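Long-range contacts in E3 ubiquitin ligase RavN (Legionella pneumophila, PDB 5MIY), which acts as an E3 ubiquitin ligase, a Legionella effector that probably promotes the attachment of ubiquitin to proteins of the infected host cell: residues E22-Y27 with I38-S43; M6-D11 with E79-N84; G32-S37 with I87-V92; Y27-G32 with T54-Y59. All blocks are in the same frame, centred on the assembly; numbering follows the deposited sequence.

Contact 1 (E22-Y27 with I38-S43); sequences ENTIVY and IKAISS
I25 and Y27 pair with I41 and K39 at the end of a beta hairpin remote from its turn, where strands 25-32 and 35-41 run antiparallel with local axes 4.9 Å apart at closest. Two hydrogen-bonded pairs enclose the non-hydrogen-bonded pair V26-A40. The firmer ladder rung is Y27-K39: K39 N reaches Y27 O at 2.8 Å (N-H...O 169°), and Y27 N donates back to K39 O. I25 and I41 exchange the same two bonds.

Packing is tight on the face carrying Y27. With CG lodged between its backbone N and carbonyl carbon (chi1 53°), the ring turns across the partner strand. K39 CB lies over one ring face, 4.1 Å from the centroid of the Y27 ring, a CH-pi contact, while I41 CD1 arrives in plane at the edge, 3.8 Å from Y27 CE2. The polar ends are held by the following loop, Y27 OH by D51 and K39 NZ by T53. On the reverse face V26 CG1 meets I38 CD1 at 3.8 Å, and Y9 of strand 8-11 covers T24 and A40.

Beyond T24 and S42 the chains part and the contact loosens. The S42 and S43 side chains start away from the opposite segment, and I25 CD1 still reaches S43 CA (3.6 Å). A water bridges the widening mouth, donating to N23 O at 3.0 Å and to S42 O at 2.9 Å.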
loop_
_atom_site.group_PDB
_atom_site.type_symbol
_atom_site.label_atom_id
_atom_site.label_comp_id
_atom_site.label_asym_id
_atom_site.label_seq_id
_atom_site.Cartn_x
_atom_site.Cartn_y
_atom_site.Cartn_z
ATOM N N GLU A 22 4.187 6.334 11.684
ATOM C CA GLU A 22 5.321 6.538 10.790
ATOM C C GLU A 22 5.965 5.232 10.344
ATOM O O GLU A 22 6.817 5.263 9.448
ATOM C CB GLU A 22 6.369 7.430 11.461
ATOM C CG GLU A 22 7.126 6.759 12.604
ATOM C CD GLU A 22 7.820 7.759 13.518
ATOM O OE1 GLU A 22 7.550 8.976 13.397
ATOM O OE2 GLU A 22 8.635 7.329 14.360
ATOM N N ASN A 23 5.590 4.099 10.938
ATOM C CA ASN A 23 6.128 2.797 10.556
ATOM C C ASN A 23 5.242 2.054 9.561
ATOM O O ASN A 23 5.641 0.994 9.061
ATOM C CB ASN A 23 6.352 1.940 11.806
ATOM C CG ASN A 23 7.393 2.539 12.735
ATOM O OD1 ASN A 23 8.428 3.032 12.283
ATOM N ND2 ASN A 23 7.120 2.512 14.038
ATOM N N THR A 24 4.057 2.584 9.269
ATOM C CA THR A 24 3.164 1.996 8.280
ATOM C C THR A 24 3.766 2.099 6.882
ATOM O O THR A 24 4.359 3.117 6.515
ATOM C CB THR A 24 1.810 2.714 8.319
ATOM O OG1 THR A 24 1.283 2.677 9.658
ATOM C CG2 THR A 24 0.814 2.083 7.345
ATOM N N ILE A 25 3.616 1.035 6.099
ATOM C CA ILE A 25 4.018 1.042 4.695
ATOM C C ILE A 25 2.854 1.577 3.873
ATOM O O ILE A 25 1.743 1.038 3.930
ATOM C CB ILE A 25 4.420 -0.364 4.222
ATOM C CG1 ILE A 25 5.663 -0.855 4.968
ATOM C CG2 ILE A 25 4.615 -0.403 2.694
ATOM C CD1 ILE A 25 5.766 -2.379 4.989
ATOM N N VAL A 26 3.102 2.645 3.114
ATOM C CA VAL A 26 2.068 3.306 2.330
ATOM C C VAL A 26 2.550 3.438 0.891
ATOM O O VAL A 26 3.720 3.748 0.642
ATOM C CB VAL A 26 1.705 4.689 2.925
ATOM C CG1 VAL A 26 0.572 5.305 2.144
ATOM C CG2 VAL A 26 1.313 4.541 4.398
ATOM N N TYR A 27 1.645 3.189 -0.053
ATOM C CA TYR A 27 1.959 3.290 -1.472
ATOM C C TYR A 27 0.664 3.438 -2.258
ATOM O O TYR A 27 -0.430 3.180 -1.745
ATOM C CB TYR A 27 2.761 2.077 -1.973
ATOM C CG TYR A 27 2.154 0.706 -1.671
ATOM C CD1 TYR A 27 1.218 0.123 -2.525
ATOM C CD2 TYR A 27 2.533 -0.008 -0.534
ATOM C CE1 TYR A 27 0.667 -1.133 -2.251
ATOM C CE2 TYR A 27 1.994 -1.268 -0.257
ATOM C CZ TYR A 27 1.057 -1.821 -1.106
ATOM O OH TYR A 27 0.527 -3.067 -0.808
ATOM N N ILE A 38 -4.962 4.367 -2.640
ATOM C CA ILE A 38 -3.968 4.438 -1.577
ATOM C C ILE A 38 -4.054 3.172 -0.725
ATOM O O ILE A 38 -5.134 2.792 -0.255
ATOM C CB ILE A 38 -4.167 5.709 -0.732
ATOM C CG1 ILE A 38 -2.951 5.947 0.160
ATOM C CG2 ILE A 38 -5.470 5.663 0.052
ATOM C CD1 ILE A 38 -1.743 6.448 -0.626
ATOM N N LYS A 39 -2.920 2.496 -0.548
ATOM C CA LYS A 39 -2.864 1.255 0.213
ATOM C C LYS A 39 -1.937 1.415 1.410
ATOM O O LYS A 39 -0.940 2.139 1.353
ATOM C CB LYS A 39 -2.379 0.083 -0.655
ATOM C CG LYS A 39 -3.210 -0.142 -1.907
ATOM C CD LYS A 39 -4.659 -0.481 -1.561
ATOM C CE LYS A 39 -5.437 -0.860 -2.810
ATOM N NZ LYS A 39 -6.832 -1.294 -2.520
ATOM N N ALA A 40 -2.271 0.726 2.495
ATOM C CA ALA A 40 -1.440 0.713 3.689
ATOM C C ALA A 40 -1.351 -0.716 4.208
ATOM O O ALA A 40 -2.376 -1.397 4.324
ATOM C CB ALA A 40 -2.008 1.637 4.765
ATOM N N ILE A 41 -0.134 -1.173 4.506
ATOM C CA ILE A 41 0.084 -2.522 5.034
ATOM C C ILE A 41 1.059 -2.449 6.203
ATOM O O ILE A 41 1.880 -1.528 6.298
ATOM C CB ILE A 41 0.592 -3.503 3.946
ATOM C CG1 ILE A 41 1.992 -3.124 3.444
ATOM C CG2 ILE A 41 -0.396 -3.568 2.784
ATOM C CD1 ILE A 41 2.498 -4.025 2.297
ATOM N N SER A 42 0.938 -3.407 7.128
ATOM C CA SER A 42 1.803 -3.380 8.300
ATOM C C SER A 42 3.189 -3.931 7.995
ATOM O O SER A 42 4.158 -3.556 8.661
ATOM C CB SER A 42 1.164 -4.149 9.471
ATOM O OG SER A 42 0.825 -5.493 9.132
ATOM N N SER A 43 3.304 -4.805 6.998
ATOM C CA SER A 43 4.578 -5.402 6.618
ATOM C C SER A 43 4.444 -5.929 5.198
ATOM O O SER A 43 3.342 -6.025 4.660
ATOM C CB SER A 43 4.970 -6.543 7.562
ATOM O OG SER A 43 4.075 -7.629 7.394
HETATM O O HOH W 1 3.912 -1.181 10.294
#

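Contact 2 (M6-D11 with E79-N84)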
loop_
_atom_site.group_PDB
_atom_site.type_symbol
_atom_site.label_atom_id
_atom_site.label_comp_id
_atom_site.label_asym_id
_atom_site.label_seq_id
_atom_site.Cartn_x
_atom_site.Cartn_y
_atom_site.Cartn_z
ATOM N N MET A 6 -7.504 7.899 16.517
ATOM C CA MET A 6 -6.333 7.984 15.671
ATOM C C MET A 6 -6.705 7.471 14.286
ATOM O O MET A 6 -7.559 6.588 14.169
ATOM C CB MET A 6 -5.185 7.144 16.255
ATOM C CG MET A 6 -4.635 7.688 17.551
ATOM S SD MET A 6 -3.611 9.125 17.170
ATOM C CE MET A 6 -2.118 8.283 16.626
ATOM N N PRO A 7 -6.114 8.029 13.227
ATOM C CA PRO A 7 -6.360 7.486 11.881
ATOM C C PRO A 7 -5.973 6.015 11.820
ATOM O O PRO A 7 -4.899 5.628 12.280
ATOM C CB PRO A 7 -5.457 8.336 10.981
ATOM C CG PRO A 7 -5.150 9.555 11.771
ATOM C CD PRO A 7 -5.176 9.163 13.211
ATOM N N THR A 8 -6.855 5.197 11.250
ATOM C CA THR A 8 -6.589 3.771 11.105
ATOM C C THR A 8 -6.759 3.334 9.655
ATOM O O THR A 8 -7.361 4.027 8.828
ATOM C CB THR A 8 -7.503 2.909 11.992
ATOM O OG1 THR A 8 -8.853 2.984 11.511
ATOM C CG2 THR A 8 -7.427 3.348 13.455
ATOM N N TYR A 9 -6.206 2.160 9.364
ATOM C CA TYR A 9 -6.398 1.483 8.095
ATOM C C TYR A 9 -6.731 0.026 8.378
ATOM O O TYR A 9 -6.298 -0.537 9.387
ATOM C CB TYR A 9 -5.148 1.578 7.202
ATOM C CG TYR A 9 -3.917 0.869 7.750
ATOM C CD1 TYR A 9 -3.149 1.444 8.766
ATOM C CD2 TYR A 9 -3.513 -0.370 7.236
ATOM C CE1 TYR A 9 -2.016 0.805 9.260
ATOM C CE2 TYR A 9 -2.383 -1.011 7.717
ATOM C CZ TYR A 9 -1.641 -0.427 8.730
ATOM O OH TYR A 9 -0.524 -1.077 9.215
ATOM N N PHE A 10 -7.523 -0.576 7.491
ATOM C CA PHE A 10 -7.799 -2.009 7.575
ATOM C C PHE A 10 -6.598 -2.755 7.011
ATOM O O PHE A 10 -6.430 -2.853 5.793
ATOM C CB PHE A 10 -9.070 -2.377 6.820
ATOM C CG PHE A 10 -9.480 -3.814 7.006
ATOM C CD1 PHE A 10 -10.129 -4.211 8.164
ATOM C CD2 PHE A 10 -9.191 -4.768 6.038
ATOM C CE1 PHE A 10 -10.501 -5.535 8.352
ATOM C CE2 PHE A 10 -9.564 -6.090 6.217
ATOM C CZ PHE A 10 -10.218 -6.476 7.374
ATOM N N ASP A 11 -5.770 -3.297 7.892
ATOM C CA ASP A 11 -4.535 -3.937 7.463
ATOM C C ASP A 11 -4.849 -5.268 6.798
ATOM O O ASP A 11 -5.385 -6.166 7.463
ATOM C CB ASP A 11 -3.601 -4.151 8.655
ATOM C CG ASP A 11 -2.340 -4.922 8.283
ATOM O OD1 ASP A 11 -1.839 -4.758 7.151
ATOM O OD2 ASP A 11 -1.846 -5.699 9.127
ATOM N N GLU A 79 -14.444 9.152 8.870
ATOM C CA GLU A 79 -14.517 8.848 10.302
ATOM C C GLU A 79 -13.217 8.207 10.791
ATOM O O GLU A 79 -13.222 7.209 11.514
ATOM C CB GLU A 79 -15.726 7.961 10.624
ATOM C CG GLU A 79 -17.054 8.516 10.134
ATOM C CD GLU A 79 -18.140 8.435 11.190
ATOM O OE1 GLU A 79 -18.082 9.216 12.165
ATOM O OE2 GLU A 79 -19.052 7.592 11.046
ATOM N N ASP A 80 -12.096 8.803 10.378
ATOM C CA ASP A 80 -10.744 8.405 10.763
ATOM C C ASP A 80 -10.355 7.018 10.255
ATOM O O ASP A 80 -9.420 6.411 10.784
ATOM C CB ASP A 80 -10.546 8.477 12.281
ATOM C CG ASP A 80 -9.771 9.712 12.712
ATOM O OD1 ASP A 80 -9.267 10.440 11.828
ATOM O OD2 ASP A 80 -9.668 9.959 13.935
ATOM N N LYS A 81 -11.042 6.502 9.237
ATOM C CA LYS A 81 -10.672 5.248 8.589
ATOM C C LYS A 81 -10.303 5.509 7.136
ATOM O O LYS A 81 -11.015 6.228 6.426
ATOM C CB LYS A 81 -11.804 4.216 8.659
ATOM C CG LYS A 81 -12.057 3.678 10.056
ATOM C CD LYS A 81 -13.361 2.893 10.138
ATOM C CE LYS A 81 -13.180 1.448 9.695
ATOM N NZ LYS A 81 -14.042 0.512 10.483
ATOM N N LEU A 82 -9.189 4.918 6.703
ATOM C CA LEU A 82 -8.701 5.115 5.344
ATOM C C LEU A 82 -9.743 4.664 4.329
ATOM O O LEU A 82 -10.292 3.564 4.431
ATOM C CB LEU A 82 -7.397 4.346 5.140
ATOM C CG LEU A 82 -6.703 4.545 3.793
ATOM C CD1 LEU A 82 -6.270 5.997 3.604
ATOM C CD2 LEU A 82 -5.515 3.605 3.661
ATOM N N THR A 83 -10.019 5.522 3.350
ATOM C CA THR A 83 -11.000 5.193 2.330
ATOM C C THR A 83 -10.503 4.046 1.455
ATOM O O THR A 83 -9.302 3.795 1.327
ATOM C CB THR A 83 -11.303 6.415 1.456
ATOM O OG1 THR A 83 -12.412 6.127 0.596
ATOM C CG2 THR A 83 -10.096 6.765 0.596
ATOM N N ASN A 84 -11.457 3.338 0.853
ATOM C CA ASN A 84 -11.169 2.319 -0.147
ATOM C C ASN A 84 -11.558 2.763 -1.549
ATOM O O ASN A 84 -11.495 1.960 -2.485
ATOM C CB ASN A 84 -11.880 1.010 0.203
ATOM C CG ASN A 84 -10.939 -0.021 0.792
ATOM O OD1 ASN A 84 -10.127 -0.612 0.080
ATOM N ND2 ASN A 84 -11.042 -0.242 2.099
#
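T8 and K81 make an isolated backbone bridge at the protein surface, where the long loop between helices 64-68 and 89-96 passes beside strand 8-11. Two hydrogen bonds define it: T8 N donates to D80 O at 2.9 Å (N-H...O 164°), and L82 N donates to T8 O, also at 2.9 Å. T8 thus uses both its backbone groups on the residues before and after K81. That pattern, with P7, T8 and Y9 facing D80, K81 and L82 in the same order, is that of a parallel bridge. D80 enters it with a left-handed backbone. Its carbonyl oxygen also receives P7 CA-H, at 3.4 Å from P7 CA, and its carboxylate lies alongside the M6-P7 peptide, D80 OD2 being 3.9 Å from M6 C.

Strand 8-11 belongs to a two-stranded antiparallel sheet with strand 16-19, and the two edges are divided by alternation: P7 and Y9 bond through the backbone to L20 and T18, while T8 serves the loop. T8 OG1, set between its backbone N and carbonyl carbon (chi1 69°), lies 3.6 Å from K81 CG; the lysine runs on to a long, weak ion pair with D17. L82 points at the strand, its CB 3.7 Å from T8 O and its CD2 4.1 Å from Y9 CB, and also touches I38 of strand 35-41. The Y9 ring leads the other way, to T24, A40 and S42.

Contact 3 (G32-S37 with I87-V92)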
loop_
_atom_site.group_PDB
_atom_site.type_symbol
_atom_site.label_atom_id
_atom_site.label_comp_id
_atom_site.label_asym_id
_atom_site.label_seq_id
_atom_site.Cartn_x
_atom_site.Cartn_y
_atom_site.Cartn_z
ATOM N N GLY A 32 -7.203 1.580 -12.631
ATOM C CA GLY A 32 -7.915 1.896 -13.855
ATOM C C GLY A 32 -7.319 3.149 -14.453
ATOM O O GLY A 32 -6.361 3.722 -13.922
ATOM N N ASP A 33 -7.893 3.575 -15.574
ATOM C CA ASP A 33 -7.445 4.824 -16.169
ATOM C C ASP A 33 -7.878 5.989 -15.290
ATOM O O ASP A 33 -9.051 6.094 -14.916
ATOM C CB ASP A 33 -7.996 4.988 -17.580
ATOM C CG ASP A 33 -7.366 6.160 -18.303
ATOM O OD1 ASP A 33 -6.140 6.114 -18.545
ATOM O OD2 ASP A 33 -8.088 7.132 -18.609
ATOM N N ASN A 34 -6.920 6.854 -14.945
ATOM C CA ASN A 34 -7.150 7.991 -14.046
ATOM C C ASN A 34 -7.770 7.556 -12.714
ATOM O O ASN A 34 -8.475 8.328 -12.059
ATOM C CB ASN A 34 -8.015 9.061 -14.723
ATOM C CG ASN A 34 -7.909 10.419 -14.045
ATOM O OD1 ASN A 34 -6.817 10.876 -13.707
ATOM N ND2 ASN A 34 -9.050 11.066 -13.836
ATOM N N LYS A 35 -7.505 6.319 -12.289
ATOM C CA LYS A 35 -8.058 5.777 -11.050
ATOM C C LYS A 35 -6.939 5.122 -10.252
ATOM O O LYS A 35 -6.393 4.094 -10.666
ATOM C CB LYS A 35 -9.186 4.781 -11.332
ATOM C CG LYS A 35 -10.414 5.408 -11.979
ATOM C CD LYS A 35 -11.521 4.386 -12.198
ATOM C CE LYS A 35 -11.918 3.704 -10.900
ATOM N NZ LYS A 35 -12.950 2.651 -11.125
ATOM N N PHE A 36 -6.604 5.711 -9.108
ATOM C CA PHE A 36 -5.537 5.218 -8.252
ATOM C C PHE A 36 -6.071 4.985 -6.845
ATOM O O PHE A 36 -7.041 5.619 -6.419
ATOM C CB PHE A 36 -4.357 6.199 -8.223
ATOM C CG PHE A 36 -3.775 6.482 -9.581
ATOM C CD1 PHE A 36 -4.311 7.472 -10.390
ATOM C CD2 PHE A 36 -2.703 5.746 -10.056
ATOM C CE1 PHE A 36 -3.783 7.727 -11.642
ATOM C CE2 PHE A 36 -2.170 5.993 -11.310
ATOM C CZ PHE A 36 -2.714 6.986 -12.105
ATOM N N SER A 37 -5.435 4.069 -6.122
ATOM C CA SER A 37 -5.877 3.717 -4.781
ATOM C C SER A 37 -4.707 3.793 -3.810
ATOM O O SER A 37 -3.600 3.335 -4.112
ATOM C CB SER A 37 -6.499 2.318 -4.750
ATOM O OG SER A 37 -6.914 1.977 -3.441
ATOM N N ILE A 87 -8.921 7.597 -6.345
ATOM C CA ILE A 87 -8.716 9.024 -6.558
ATOM C C ILE A 87 -8.070 9.246 -7.919
ATOM O O ILE A 87 -7.332 8.398 -8.431
ATOM C CB ILE A 87 -7.869 9.671 -5.437
ATOM C CG1 ILE A 87 -6.431 9.156 -5.465
ATOM C CG2 ILE A 87 -8.497 9.420 -4.072
ATOM C CD1 ILE A 87 -5.548 9.812 -4.426
ATOM N N SER A 88 -8.361 10.405 -8.503
ATOM C CA SER A 88 -7.880 10.758 -9.828
ATOM C C SER A 88 -6.398 11.117 -9.794
ATOM O O SER A 88 -5.824 11.396 -8.739
ATOM C CB SER A 88 -8.667 11.945 -10.376
ATOM O OG SER A 88 -8.211 13.146 -9.770
ATOM N N LYS A 89 -5.787 11.133 -10.984
ATOM C CA LYS A 89 -4.391 11.546 -11.097
ATOM C C LYS A 89 -4.197 12.970 -10.590
ATOM O O LYS A 89 -3.186 13.274 -9.946
ATOM C CB LYS A 89 -3.923 11.428 -12.549
ATOM C CG LYS A 89 -2.582 12.088 -12.837
ATOM C CD LYS A 89 -2.089 11.754 -14.239
ATOM C CE LYS A 89 -3.106 12.152 -15.297
ATOM N NZ LYS A 89 -2.751 11.613 -16.644
ATOM N N ASP A 90 -5.153 13.858 -10.877
ATOM C CA ASP A 90 -5.074 15.223 -10.371
ATOM C C ASP A 90 -5.092 15.234 -8.850
ATOM O O ASP A 90 -4.267 15.899 -8.210
ATOM C CB ASP A 90 -6.227 16.063 -10.929
ATOM C CG ASP A 90 -5.960 16.562 -12.337
ATOM O OD1 ASP A 90 -4.778 16.791 -12.677
ATOM O OD2 ASP A 90 -6.935 16.725 -13.105
ATOM N N GLN A 91 -6.025 14.485 -8.255
ATOM C CA GLN A 91 -6.066 14.370 -6.801
ATOM C C GLN A 91 -4.770 13.783 -6.254
ATOM O O GLN A 91 -4.281 14.219 -5.204
ATOM C CB GLN A 91 -7.269 13.528 -6.376
ATOM C CG GLN A 91 -8.604 14.242 -6.564
ATOM C CD GLN A 91 -9.791 13.303 -6.466
ATOM O OE1 GLN A 91 -9.677 12.108 -6.740
ATOM N NE2 GLN A 91 -10.944 13.842 -6.077
ATOM N N VAL A 92 -4.191 12.796 -6.953
ATOM C CA VAL A 92 -2.906 12.249 -6.522
ATOM C C VAL A 92 -1.849 13.345 -6.499
ATOM O O VAL A 92 -1.062 13.455 -5.550
ATOM C CB VAL A 92 -2.471 11.079 -7.429
ATOM C CG1 VAL A 92 -1.041 10.688 -7.118
ATOM C CG2 VAL A 92 -3.398 9.889 -7.268
#
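The N34 carboxamide lies across the first turn of helix 89-96, with OD1 accepting from K89 N and ND2 beside S88 CB. The bond from K89 N to N34 OD1 measures 2.9 Å, but the donor stands 50° out of the carbonyl plane, off any lone pair. N34 CG is anti to its own N (chi1 -161°), which directs the amide from the type II turn G32-K35 to the helix. S88 CA-H points almost straight at N34 O, with S88 CA 3.4 Å away.

S88 is the N-cap and forms a capping box: Q91 N donates to S88 OG at 3.0 Å, and S88 N donates to Q91 OE1 at 2.8 Å. The hairpin amide therefore supplements the box, satisfying the N-H of K89, the first helical residue.

One step before the cap, F36 and I87 form a single antiparallel hydrogen-bonded bridge. I87 N donates to F36 O at 2.7 Å, with the donor in the carbonyl plane, and F36 N answers to I87 O. The same I87 O lies at the edge of the F36 ring. K89 runs alongside that ring, its CB 3.8 Å from F36 CE1, before its ammonium reaches a salt bridge with D101. The V92 and F36 side chains cross at roughly a right angle, V92 CG2 lying 3.9 Å from F36 CB.

The helix N-terminus is thereby joined to the outer strand 35-41 of the sheet: F36 and V92 both touch L28 on the adjacent strand 25-32, F36 also meets K30 and P100, and I87 packs against L95 and F96 farther along the helix.

Contact 4 (Y27-G32 with T54-Y59). With SO4 (sulfate ion), chain F.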
loop_
_atom_site.group_PDB
_atom_site.type_symbol
_atom_site.label_atom_id
_atom_site.label_comp_id
_atom_site.label_asym_id
_atom_site.label_seq_id
_atom_site.Cartn_x
_atom_site.Cartn_y
_atom_site.Cartn_z
ATOM N N TYR A 27 1.645 3.189 -0.053
ATOM C CA TYR A 27 1.959 3.290 -1.472
ATOM C C TYR A 27 0.664 3.438 -2.258
ATOM O O TYR A 27 -0.430 3.180 -1.745
ATOM C CB TYR A 27 2.761 2.077 -1.973
ATOM C CG TYR A 27 2.154 0.706 -1.671
ATOM C CD1 TYR A 27 1.218 0.123 -2.525
ATOM C CD2 TYR A 27 2.533 -0.008 -0.534
ATOM C CE1 TYR A 27 0.667 -1.133 -2.251
ATOM C CE2 TYR A 27 1.994 -1.268 -0.257
ATOM C CZ TYR A 27 1.057 -1.821 -1.106
ATOM O OH TYR A 27 0.527 -3.067 -0.808
ATOM N N LEU A 28 0.814 3.854 -3.515
ATOM C CA LEU A 28 -0.281 3.989 -4.464
ATOM C C LEU A 28 -0.232 2.861 -5.489
ATOM O O LEU A 28 0.848 2.476 -5.949
ATOM C CB LEU A 28 -0.194 5.339 -5.186
ATOM C CG LEU A 28 -1.469 5.927 -5.771
ATOM C CD1 LEU A 28 -2.300 6.542 -4.653
ATOM C CD2 LEU A 28 -1.121 6.979 -6.837
ATOM N N VAL A 29 -1.401 2.330 -5.846
ATOM C CA VAL A 29 -1.506 1.435 -6.990
ATOM C C VAL A 29 -2.542 2.006 -7.952
ATOM O O VAL A 29 -3.412 2.797 -7.576
ATOM C CB VAL A 29 -1.863 -0.020 -6.598
ATOM C CG1 VAL A 29 -0.822 -0.591 -5.625
ATOM C CG2 VAL A 29 -3.269 -0.103 -6.019
ATOM N N LYS A 30 -2.417 1.609 -9.217
ATOM C CA LYS A 30 -3.327 2.020 -10.280
ATOM C C LYS A 30 -4.353 0.914 -10.498
ATOM O O LYS A 30 -3.979 -0.242 -10.702
ATOM C CB LYS A 30 -2.549 2.288 -11.572
ATOM C CG LYS A 30 -3.350 2.905 -12.725
ATOM C CD LYS A 30 -2.407 3.398 -13.829
ATOM C CE LYS A 30 -3.138 4.147 -14.938
ATOM N NZ LYS A 30 -2.185 4.821 -15.864
ATOM N N ILE A 31 -5.638 1.259 -10.436
ATOM C CA ILE A 31 -6.704 0.280 -10.625
ATOM C C ILE A 31 -7.534 0.550 -11.866
ATOM O O ILE A 31 -8.484 -0.194 -12.137
ATOM C CB ILE A 31 -7.617 0.184 -9.385
ATOM C CG1 ILE A 31 -8.457 1.451 -9.239
ATOM C CG2 ILE A 31 -6.795 -0.082 -8.123
ATOM C CD1 ILE A 31 -9.596 1.297 -8.262
ATOM N N GLY A 32 -7.203 1.580 -12.631
ATOM C CA GLY A 32 -7.915 1.896 -13.855
ATOM C C GLY A 32 -7.319 3.149 -14.453
ATOM O O GLY A 32 -6.361 3.722 -13.922
ATOM N N THR A 54 -5.428 -5.786 -4.428
ATOM C CA THR A 54 -5.629 -5.652 -5.867
ATOM C C THR A 54 -4.746 -6.573 -6.692
ATOM O O THR A 54 -4.989 -6.716 -7.897
ATOM C CB THR A 54 -5.377 -4.206 -6.331
ATOM O OG1 THR A 54 -3.975 -3.909 -6.252
ATOM C CG2 THR A 54 -6.177 -3.201 -5.497
ATOM N N HIS A 55 -3.725 -7.181 -6.084
ATOM C CA HIS A 55 -2.708 -7.972 -6.771
ATOM C C HIS A 55 -1.952 -7.159 -7.817
ATOM O O HIS A 55 -1.357 -7.725 -8.739
ATOM C CB HIS A 55 -3.314 -9.242 -7.381
ATOM C CG HIS A 55 -3.746 -10.242 -6.353
ATOM N ND1 HIS A 55 -4.522 -11.341 -6.654
ATOM C CD2 HIS A 55 -3.508 -10.305 -5.021
ATOM C CE1 HIS A 55 -4.741 -12.039 -5.553
ATOM N NE2 HIS A 55 -4.138 -11.429 -4.547
ATOM N N ALA A 56 -1.957 -5.833 -7.688
ATOM C CA ALA A 56 -1.116 -5.004 -8.537
ATOM C C ALA A 56 0.354 -5.303 -8.265
ATOM O O ALA A 56 0.772 -5.465 -7.114
ATOM C CB ALA A 56 -1.414 -3.519 -8.306
ATOM N N GLU A 57 1.142 -5.393 -9.336
ATOM C CA GLU A 57 2.570 -5.647 -9.193
ATOM C C GLU A 57 3.395 -4.372 -9.173
ATOM O O GLU A 57 4.550 -4.405 -8.734
ATOM C CB GLU A 57 3.061 -6.567 -10.318
ATOM C CG GLU A 57 2.497 -7.967 -10.222
ATOM C CD GLU A 57 3.186 -8.945 -11.147
ATOM O OE1 GLU A 57 4.435 -8.929 -11.229
ATOM O OE2 GLU A 57 2.471 -9.733 -11.792
ATOM N N LYS A 58 2.834 -3.260 -9.628
ATOM C CA LYS A 58 3.519 -1.978 -9.678
ATOM C C LYS A 58 2.901 -1.044 -8.649
ATOM O O LYS A 58 1.686 -1.069 -8.431
ATOM C CB LYS A 58 3.426 -1.359 -11.079
ATOM C CG LYS A 58 3.943 -2.261 -12.195
ATOM C CD LYS A 58 4.133 -1.486 -13.493
ATOM C CE LYS A 58 4.834 -2.336 -14.553
ATOM N NZ LYS A 58 6.129 -2.906 -14.075
ATOM N N TYR A 59 3.736 -0.224 -8.014
ATOM C CA TYR A 59 3.250 0.711 -7.010
ATOM C C TYR A 59 4.131 1.953 -6.999
ATOM O O TYR A 59 5.274 1.935 -7.466
ATOM C CB TYR A 59 3.217 0.077 -5.610
ATOM C CG TYR A 59 4.588 -0.248 -5.061
ATOM C CD1 TYR A 59 5.192 -1.473 -5.328
ATOM C CD2 TYR A 59 5.279 0.662 -4.269
ATOM C CE1 TYR A 59 6.436 -1.774 -4.845
ATOM C CE2 TYR A 59 6.535 0.360 -3.768
ATOM C CZ TYR A 59 7.105 -0.864 -4.062
ATOM O OH TYR A 59 8.352 -1.188 -3.574
HETATM S S SO4 F . 0.139 -4.171 -12.610
HETATM O O1 SO4 F . 0.312 -5.413 -11.867
HETATM O O2 SO4 F . -1.200 -4.142 -13.194
HETATM O O3 SO4 F . 1.133 -4.101 -13.680
HETATM O O4 SO4 F . 0.304 -3.030 -11.712
HETATM O O HOH W 2 -0.457 -0.296 -9.994
#
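V29 is central to the apolar contact: its CB is 3.9 Å from A56 CB, and its CG1 is 4.1 Å from Y59 CB. The methyls I31 CG2 and T54 CG2 meet at a right-angled crossing of their side chains. The aromatic part is oblique; the Y27 and Y59 rings have centroids 5.3 Å apart and planes at 56°, with Y59 CB 3.7 Å from Y27 CD1. The Y59 ring also meets F108, and its hydroxyl hydrogen-bonds a 1,2-ethanediol probably from the crystallisation liquor.

Strands 25-32 and 58-61 are antiparallel neighbours in a four-stranded sheet, and here they begin to diverge. Between these segments the backbones meet through a bent CA-H...O contact, Y59 CA to L28 O, while L28 hydrogen-bonds W60. At the far end of strand 25-32, I31 and G32 form a classic bulge opposite K35.

Polar links are local or indirect. T54 OG1 accepts from A56 N in an ST turn and hydrogen-bonds D51 too. A water accepts a hydrogen bond from K30 N and donates one to K58 O, both at 2.8 Å. Beside it a sulfate of probably the same origin accepts from E57 N through O1 (2.7 Å) and from K58 N through O4 (3.3 Å).

How the contacts relate
Contacts 1, 3 and 4 are built on one sheet: strand 25-32 carries contacts 1 and 4, which share Y27, and strand 35-41 carries contacts 1 and 3. Contacts 3 and 4, centred about 11 Å apart, share G32 and join through the probable hydrogen bond from S37 N to V29 O (2.8 Å). Contact 2 stands beside this sheet, linked to contact 1 by the probable hydrogen bond between S42 OG and D11 OD2 (2.7 Å). Contacts 2 and 4 come within about 6 Å at their nearest atoms without touching, whereas contacts 1 and 4 touch, K39 NZ lying 3.6 Å from T54 CG2. The sulfate at contact 4 probably comes from the crystallisation liquor.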